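Local structure of plasmodium falciparum gamete antigen 27/25 (Plasmodium falciparum, 1N81) at residues D172-D175 / S176-I179; S12-I15 / R16-D20; L68-E71 / R72-D75. The protein is essential for sexual development of the malaria parasite as a gametocyte protein, although its biochemical activity is unknown and may involve dimerization. All blocks are in the same frame, centred on the assembly; numbering follows the deposited sequence.

Interaction 1: residues D172-D175 / S176-I179; sequences DVVD and SYII
Tyr177 folds back so that its ring edge meets Val174, the first residue to leave helical geometry after helix 156-173. Its CG sits between the backbone N and the carbonyl carbon (chi1 66°), which swings the ring from CB back along the chain instead of outward. From CG, the CD2 side of the ring comes up to Val174, and CE2 lies 3.9 Å from Val174 CG1; the methyl meets the ring at its edge, in the ring plane, and the two side chains cross at about a right angle. Farther out, OH donates to a water 2.6 Å away. The same water gives a hydrogen to Val174 O, also at 2.6 Å, so the phenol end is tied to the backbone just past the helix. Ile178 CG1 lies over one ring face, offset toward the rim, and the ring also touches Val126 and Lys129 of helix 126-133. Beyond Asp175 the chain reverses: Ile178 N donates to Asp175 O at 3.1 Å (N-H...O 158°). Ile178 CD1 reaches back to Asp175 CB at 4.1 Å. Ser176, at the turn, hydrogen-bonds through OG to Asp121. The arrangement is a type I beta turn, Asp175 to Ile178, by which the chain leaves the C-terminal end of helix 156-173.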
loop_
_atom_site.group_PDB
_atom_site.type_symbol
_atom_site.label_atom_id
_atom_site.label_comp_id
_atom_site.label_asym_id
_atom_site.label_seq_id
_atom_site.Cartn_x
_atom_site.Cartn_y
_atom_site.Cartn_z
ATOM N N ASP A 172 8.504 1.759 6.230
ATOM C CA ASP A 172 9.277 0.815 5.450
ATOM C C ASP A 172 9.784 1.320 4.128
ATOM O O ASP A 172 10.857 0.923 3.688
ATOM C CB ASP A 172 8.453 -0.418 5.080
ATOM C CG ASP A 172 8.281 -1.343 6.210
ATOM O OD1 ASP A 172 8.894 -1.074 7.267
ATOM O OD2 ASP A 172 7.550 -2.331 6.041
ATOM N N VAL A 173 9.010 2.177 3.475
ATOM C CA VAL A 173 9.374 2.574 2.126
ATOM C C VAL A 173 10.000 3.931 1.866
ATOM O O VAL A 173 10.893 4.033 1.035
ATOM C CB VAL A 173 8.126 2.364 1.199
ATOM C CG1 VAL A 173 8.461 2.704 -0.252
ATOM C CG2 VAL A 173 7.638 0.890 1.331
ATOM N N VAL A 174 9.535 4.963 2.555
ATOM C CA VAL A 174 10.073 6.303 2.372
ATOM C C VAL A 174 11.576 6.262 2.623
ATOM O O VAL A 174 12.024 5.668 3.612
ATOM C CB VAL A 174 9.437 7.304 3.362
ATOM C CG1 VAL A 174 10.103 8.684 3.216
ATOM C CG2 VAL A 174 7.929 7.432 3.085
ATOM N N ASP A 175 12.346 6.890 1.732
ATOM C CA ASP A 175 13.803 6.936 1.850
ATOM C C ASP A 175 14.351 8.314 1.502
ATOM O O ASP A 175 15.566 8.518 1.506
ATOM C CB ASP A 175 14.456 5.895 0.931
ATOM C CG ASP A 175 14.403 6.295 -0.543
ATOM O OD1 ASP A 175 15.013 5.609 -1.389
ATOM O OD2 ASP A 175 13.744 7.299 -0.853
ATOM N N SER A 176 13.463 9.264 1.233
ATOM C CA SER A 176 13.880 10.610 0.841
ATOM C C SER A 176 14.693 11.388 1.881
ATOM O O SER A 176 15.454 12.266 1.528
ATOM C CB SER A 176 12.656 11.452 0.457
ATOM O OG SER A 176 11.849 11.703 1.601
ATOM N N TYR A 177 14.524 11.078 3.156
ATOM C CA TYR A 177 15.249 11.796 4.199
ATOM C C TYR A 177 16.556 11.077 4.615
ATOM O O TYR A 177 17.290 11.575 5.457
ATOM C CB TYR A 177 14.351 11.934 5.412
ATOM C CG TYR A 177 14.051 10.582 6.030
ATOM C CD1 TYR A 177 14.913 10.002 6.979
ATOM C CD2 TYR A 177 12.957 9.835 5.588
ATOM C CE1 TYR A 177 14.678 8.686 7.459
ATOM C CE2 TYR A 177 12.712 8.535 6.056
ATOM C CZ TYR A 177 13.564 7.960 6.982
ATOM O OH TYR A 177 13.275 6.674 7.388
ATOM N N ILE A 178 16.831 9.918 4.024
ATOM C CA ILE A 178 18.008 9.110 4.361
ATOM C C ILE A 178 19.357 9.554 3.773
ATOM O O ILE A 178 19.452 9.844 2.595
ATOM C CB ILE A 178 17.768 7.611 3.961
ATOM C CG1 ILE A 178 16.744 6.989 4.916
ATOM C CG2 ILE A 178 19.076 6.827 3.988
ATOM C CD1 ILE A 178 16.312 5.588 4.552
ATOM N N ILE A 179 20.395 9.621 4.612
ATOM C CA ILE A 179 21.741 9.971 4.136
ATOM C C ILE A 179 22.607 8.797 4.554
ATOM O O ILE A 179 22.792 8.583 5.753
ATOM C CB ILE A 179 22.352 11.215 4.815
ATOM C CG1 ILE A 179 21.382 12.395 4.796
ATOM C CG2 ILE A 179 23.652 11.599 4.061
ATOM C CD1 ILE A 179 21.085 12.913 3.439
HETATM O O HOH W 1 11.215 5.692 6.113
#

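Interaction 2: residues S12-I15 / R16-D20; sequences SPRI and RKVGD
Four backbone bonds join Ser12-Ile15 to Arg16-Asp20. The shortest, 2.8 Å, runs from Gly19 N to Ile15 O, while Arg16 N donates to Ser12 O with an N-H...O angle of 170°. Lys17 N to Pro13 O and Val18 N to Arg14 O complete the i to i+4 ladder. At the N-terminal end of the helix Ser12 OG accepts two weak bonds, from Arg14 N at 3.0 Å and from Ile15 N at 3.4 Å. Arg14 and Val18 lie side by side and point the same way; Arg14 CG touches Val18 CG2 at 3.9 Å, and that methyl continues over one face of the guanidinium. The extended Arg14 chain carries this group toward Leu68 O and Val173 O, probable hydrogen-bond partners, the latter at a doubtfully short distance. Lys17 starts out alongside the backbone, its CG 3.5 Å from Pro13 O. Ile15 turns to the protein interior, against Phe169 and Val173 of helix 156-173. These are the N-cap and first two turns of alpha helix 13-35, with serine as N-cap and proline as the first helical residue.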
loop_
_atom_site.group_PDB
_atom_site.type_symbol
_atom_site.label_atom_id
_atom_site.label_comp_id
_atom_site.label_asym_id
_atom_site.label_seq_id
_atom_site.Cartn_x
_atom_site.Cartn_y
_atom_site.Cartn_z
ATOM N N SER A 12 7.818 11.071 -4.519
ATOM C CA SER A 12 9.004 10.225 -4.662
ATOM C C SER A 12 8.771 9.083 -5.657
ATOM O O SER A 12 7.773 8.365 -5.549
ATOM C CB SER A 12 9.392 9.613 -3.314
ATOM O OG SER A 12 10.177 8.454 -3.545
ATOM N N PRO A 13 9.687 8.882 -6.630
ATOM C CA PRO A 13 9.459 7.787 -7.577
ATOM C C PRO A 13 9.470 6.437 -6.860
ATOM O O PRO A 13 8.844 5.483 -7.335
ATOM C CB PRO A 13 10.616 7.920 -8.570
ATOM C CG PRO A 13 10.880 9.412 -8.552
ATOM C CD PRO A 13 10.811 9.728 -7.069
ATOM N N ARG A 14 10.181 6.352 -5.732
ATOM C CA ARG A 14 10.223 5.096 -4.972
ATOM C C ARG A 14 8.830 4.744 -4.407
ATOM O O ARG A 14 8.421 3.579 -4.435
ATOM C CB ARG A 14 11.188 5.175 -3.793
ATOM C CG ARG A 14 11.293 3.820 -3.145
ATOM C CD ARG A 14 12.171 3.794 -1.903
ATOM N NE ARG A 14 12.715 2.462 -1.865
ATOM C CZ ARG A 14 12.567 1.634 -0.862
ATOM N NH1 ARG A 14 11.903 2.016 0.210
ATOM N NH2 ARG A 14 13.033 0.409 -0.959
ATOM N N ILE A 15 8.131 5.750 -3.897
ATOM C CA ILE A 15 6.777 5.564 -3.368
ATOM C C ILE A 15 5.881 5.097 -4.520
ATOM O O ILE A 15 5.146 4.114 -4.410
ATOM C CB ILE A 15 6.229 6.881 -2.823
ATOM C CG1 ILE A 15 6.923 7.213 -1.495
ATOM C CG2 ILE A 15 4.720 6.788 -2.625
ATOM C CD1 ILE A 15 6.471 6.330 -0.342
ATOM N N ARG A 16 5.989 5.793 -5.646
ATOM C CA ARG A 16 5.183 5.477 -6.828
ATOM C C ARG A 16 5.389 4.037 -7.293
ATOM O O ARG A 16 4.412 3.324 -7.553
ATOM C CB ARG A 16 5.520 6.487 -7.941
ATOM C CG ARG A 16 4.827 6.324 -9.278
ATOM C CD ARG A 16 5.150 7.559 -10.144
ATOM N NE ARG A 16 4.460 7.575 -11.437
ATOM C CZ ARG A 16 4.271 8.669 -12.174
ATOM N NH1 ARG A 16 4.718 9.845 -11.749
ATOM N NH2 ARG A 16 3.633 8.586 -13.335
ATOM N N LYS A 17 6.649 3.602 -7.397
ATOM C CA LYS A 17 6.920 2.233 -7.831
ATOM C C LYS A 17 6.586 1.148 -6.801
ATOM O O LYS A 17 5.955 0.136 -7.142
ATOM C CB LYS A 17 8.380 2.067 -8.275
ATOM C CG LYS A 17 8.700 2.836 -9.570
ATOM C CD LYS A 17 10.183 2.846 -9.862
ATOM C CE LYS A 17 10.518 3.689 -11.078
ATOM N NZ LYS A 17 11.995 3.850 -11.196
ATOM N N VAL A 18 7.004 1.329 -5.555
ATOM C CA VAL A 18 6.719 0.294 -4.571
ATOM C C VAL A 18 5.189 0.237 -4.375
ATOM O O VAL A 18 4.606 -0.839 -4.242
ATOM C CB VAL A 18 7.447 0.559 -3.224
ATOM C CG1 VAL A 18 7.228 -0.629 -2.271
ATOM C CG2 VAL A 18 8.933 0.709 -3.474
ATOM N N GLY A 19 4.547 1.405 -4.390
ATOM C CA GLY A 19 3.108 1.417 -4.263
ATOM C C GLY A 19 2.503 0.641 -5.437
ATOM O O GLY A 19 1.690 -0.254 -5.232
ATOM N N ASP A 20 2.899 0.958 -6.671
ATOM C CA ASP A 20 2.344 0.229 -7.820
ATOM C C ASP A 20 2.581 -1.247 -7.727
ATOM O O ASP A 20 1.684 -2.059 -8.018
ATOM C CB ASP A 20 2.899 0.767 -9.150
ATOM C CG ASP A 20 2.157 2.016 -9.614
ATOM O OD1 ASP A 20 1.137 2.358 -8.966
ATOM O OD2 ASP A 20 2.563 2.648 -10.614
#

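Interaction 3: residues L68-E71 / R72-D75; sequences LIEE and RVQD
Ile69 CG2 and Val73 CG1 each stand anti to their own backbone N (chi1 of Val73 175°), and these branches meet at 3.4 Å, a close approach for two methyl carbons, with the two side chains crossing at about a right angle. The site is the N-terminal end of helix 71-89, with Glu70 in the N-cap position and Ile69 just before it packing onto the first turn. Glu70 bends at chi2 (103°), which brings its carboxylate round to Val73: OE1 lies 3.7 Å from Val73 CG2, on the other branch from the one Ile69 touches. Two backbone bonds open the helix, Gln74 N to Glu70 O at 2.9 Å and Asp75 N to Glu71 O at 2.8 Å. Beyond them the polar ends turn to neighbouring helices: Arg72 forms a salt bridge with Asp172, and Gln74 OE1 and Asp75 OD1 are both held by Arg54 of helix 50-63. The like charges of Glu71 and Asp75, carboxylate planes 62° apart, are probably eased by Arg54 at Asp75 and by a water bridging the two. That water donates to both, at 2.9 Å from Glu71 OE1 and 2.8 Å from Asp75 OD1.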
loop_
_atom_site.group_PDB
_atom_site.type_symbol
_atom_site.label_atom_id
_atom_site.label_comp_id
_atom_site.label_asym_id
_atom_site.label_seq_id
_atom_site.Cartn_x
_atom_site.Cartn_y
_atom_site.Cartn_z
ATOM N N LEU A 68 14.741 -2.754 -6.435
ATOM C CA LEU A 68 15.401 -2.212 -5.256
ATOM C C LEU A 68 14.613 -2.370 -3.961
ATOM O O LEU A 68 14.475 -1.428 -3.184
ATOM C CB LEU A 68 15.714 -0.739 -5.502
ATOM C CG LEU A 68 17.090 -0.347 -6.082
ATOM C CD1 LEU A 68 17.859 -1.537 -6.698
ATOM C CD2 LEU A 68 16.873 0.758 -7.080
ATOM N N ILE A 69 14.113 -3.565 -3.697
ATOM C CA ILE A 69 13.352 -3.761 -2.468
ATOM C C ILE A 69 14.041 -4.737 -1.514
ATOM O O ILE A 69 14.135 -5.925 -1.814
ATOM C CB ILE A 69 11.904 -4.235 -2.796
ATOM C CG1 ILE A 69 11.178 -3.151 -3.625
ATOM C CG2 ILE A 69 11.125 -4.486 -1.504
ATOM C CD1 ILE A 69 9.772 -3.501 -4.068
ATOM N N GLU A 70 14.526 -4.234 -0.371
ATOM C CA GLU A 70 15.202 -5.081 0.630
ATOM C C GLU A 70 14.266 -6.203 1.095
ATOM O O GLU A 70 13.048 -6.043 1.090
ATOM C CB GLU A 70 15.624 -4.270 1.868
ATOM C CG GLU A 70 16.761 -3.261 1.658
ATOM C CD GLU A 70 16.277 -1.805 1.561
ATOM O OE1 GLU A 70 15.494 -1.369 2.439
ATOM O OE2 GLU A 70 16.680 -1.087 0.613
ATOM N N GLU A 71 14.843 -7.326 1.520
ATOM C CA GLU A 71 14.071 -8.470 1.973
ATOM C C GLU A 71 13.043 -8.136 3.065
ATOM O O GLU A 71 11.896 -8.560 2.998
ATOM C CB GLU A 71 15.025 -9.560 2.482
ATOM C CG GLU A 71 14.355 -10.871 2.848
ATOM C CD GLU A 71 15.282 -11.821 3.616
ATOM O OE1 GLU A 71 14.893 -12.984 3.839
ATOM O OE2 GLU A 71 16.394 -11.405 4.005
ATOM N N ARG A 72 13.446 -7.387 4.075
ATOM C CA ARG A 72 12.521 -7.058 5.142
ATOM C C ARG A 72 11.297 -6.298 4.573
ATOM O O ARG A 72 10.176 -6.555 4.964
ATOM C CB ARG A 72 13.206 -6.177 6.173
ATOM C CG ARG A 72 12.350 -5.966 7.420
ATOM C CD ARG A 72 12.955 -4.917 8.323
ATOM N NE ARG A 72 12.927 -3.599 7.698
ATOM C CZ ARG A 72 11.871 -2.797 7.694
ATOM N NH1 ARG A 72 10.750 -3.178 8.294
ATOM N NH2 ARG A 72 11.935 -1.620 7.081
ATOM N N VAL A 73 11.549 -5.354 3.671
ATOM C CA VAL A 73 10.508 -4.561 3.022
ATOM C C VAL A 73 9.608 -5.511 2.250
ATOM O O VAL A 73 8.386 -5.429 2.321
ATOM C CB VAL A 73 11.097 -3.559 2.017
ATOM C CG1 VAL A 73 9.973 -2.855 1.277
ATOM C CG2 VAL A 73 11.973 -2.556 2.734
ATOM N N GLN A 74 10.223 -6.406 1.495
ATOM C CA GLN A 74 9.430 -7.339 0.741
ATOM C C GLN A 74 8.556 -8.183 1.674
ATOM O O GLN A 74 7.395 -8.438 1.352
ATOM C CB GLN A 74 10.306 -8.255 -0.105
ATOM C CG GLN A 74 9.587 -8.668 -1.386
ATOM C CD GLN A 74 10.297 -9.772 -2.121
ATOM O OE1 GLN A 74 10.610 -10.819 -1.544
ATOM N NE2 GLN A 74 10.541 -9.560 -3.408
ATOM N N ASP A 75 9.097 -8.604 2.825
ATOM C CA ASP A 75 8.330 -9.428 3.777
ATOM C C ASP A 75 7.065 -8.694 4.223
ATOM O O ASP A 75 5.992 -9.304 4.333
ATOM C CB ASP A 75 9.130 -9.773 5.050
ATOM C CG ASP A 75 10.286 -10.751 4.803
ATOM O OD1 ASP A 75 10.239 -11.525 3.825
ATOM O OD2 ASP A 75 11.237 -10.748 5.616
HETATM O O HOH W 2 12.042 -13.678 3.637
#

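Overall arrangement
From the N terminus, interaction 2 comes first, starting helix 13-35; interaction 3 follows at the start of helix 71-89, and interaction 1 closes the series where helix 156-173 ends. Each is a short local contact, and along the chain they neither nest nor cross. In space the three helix ends meet. The Arg14 guanidinium probably links interactions 1 and 3 to interaction 2, drawing the last helical residue of helix 156-173 and the loop before helix 71-89 to the first turn of helix 13-35. A salt bridge joins interactions 1 and 3 directly, and Val18 packs against both Val173 and Ile69.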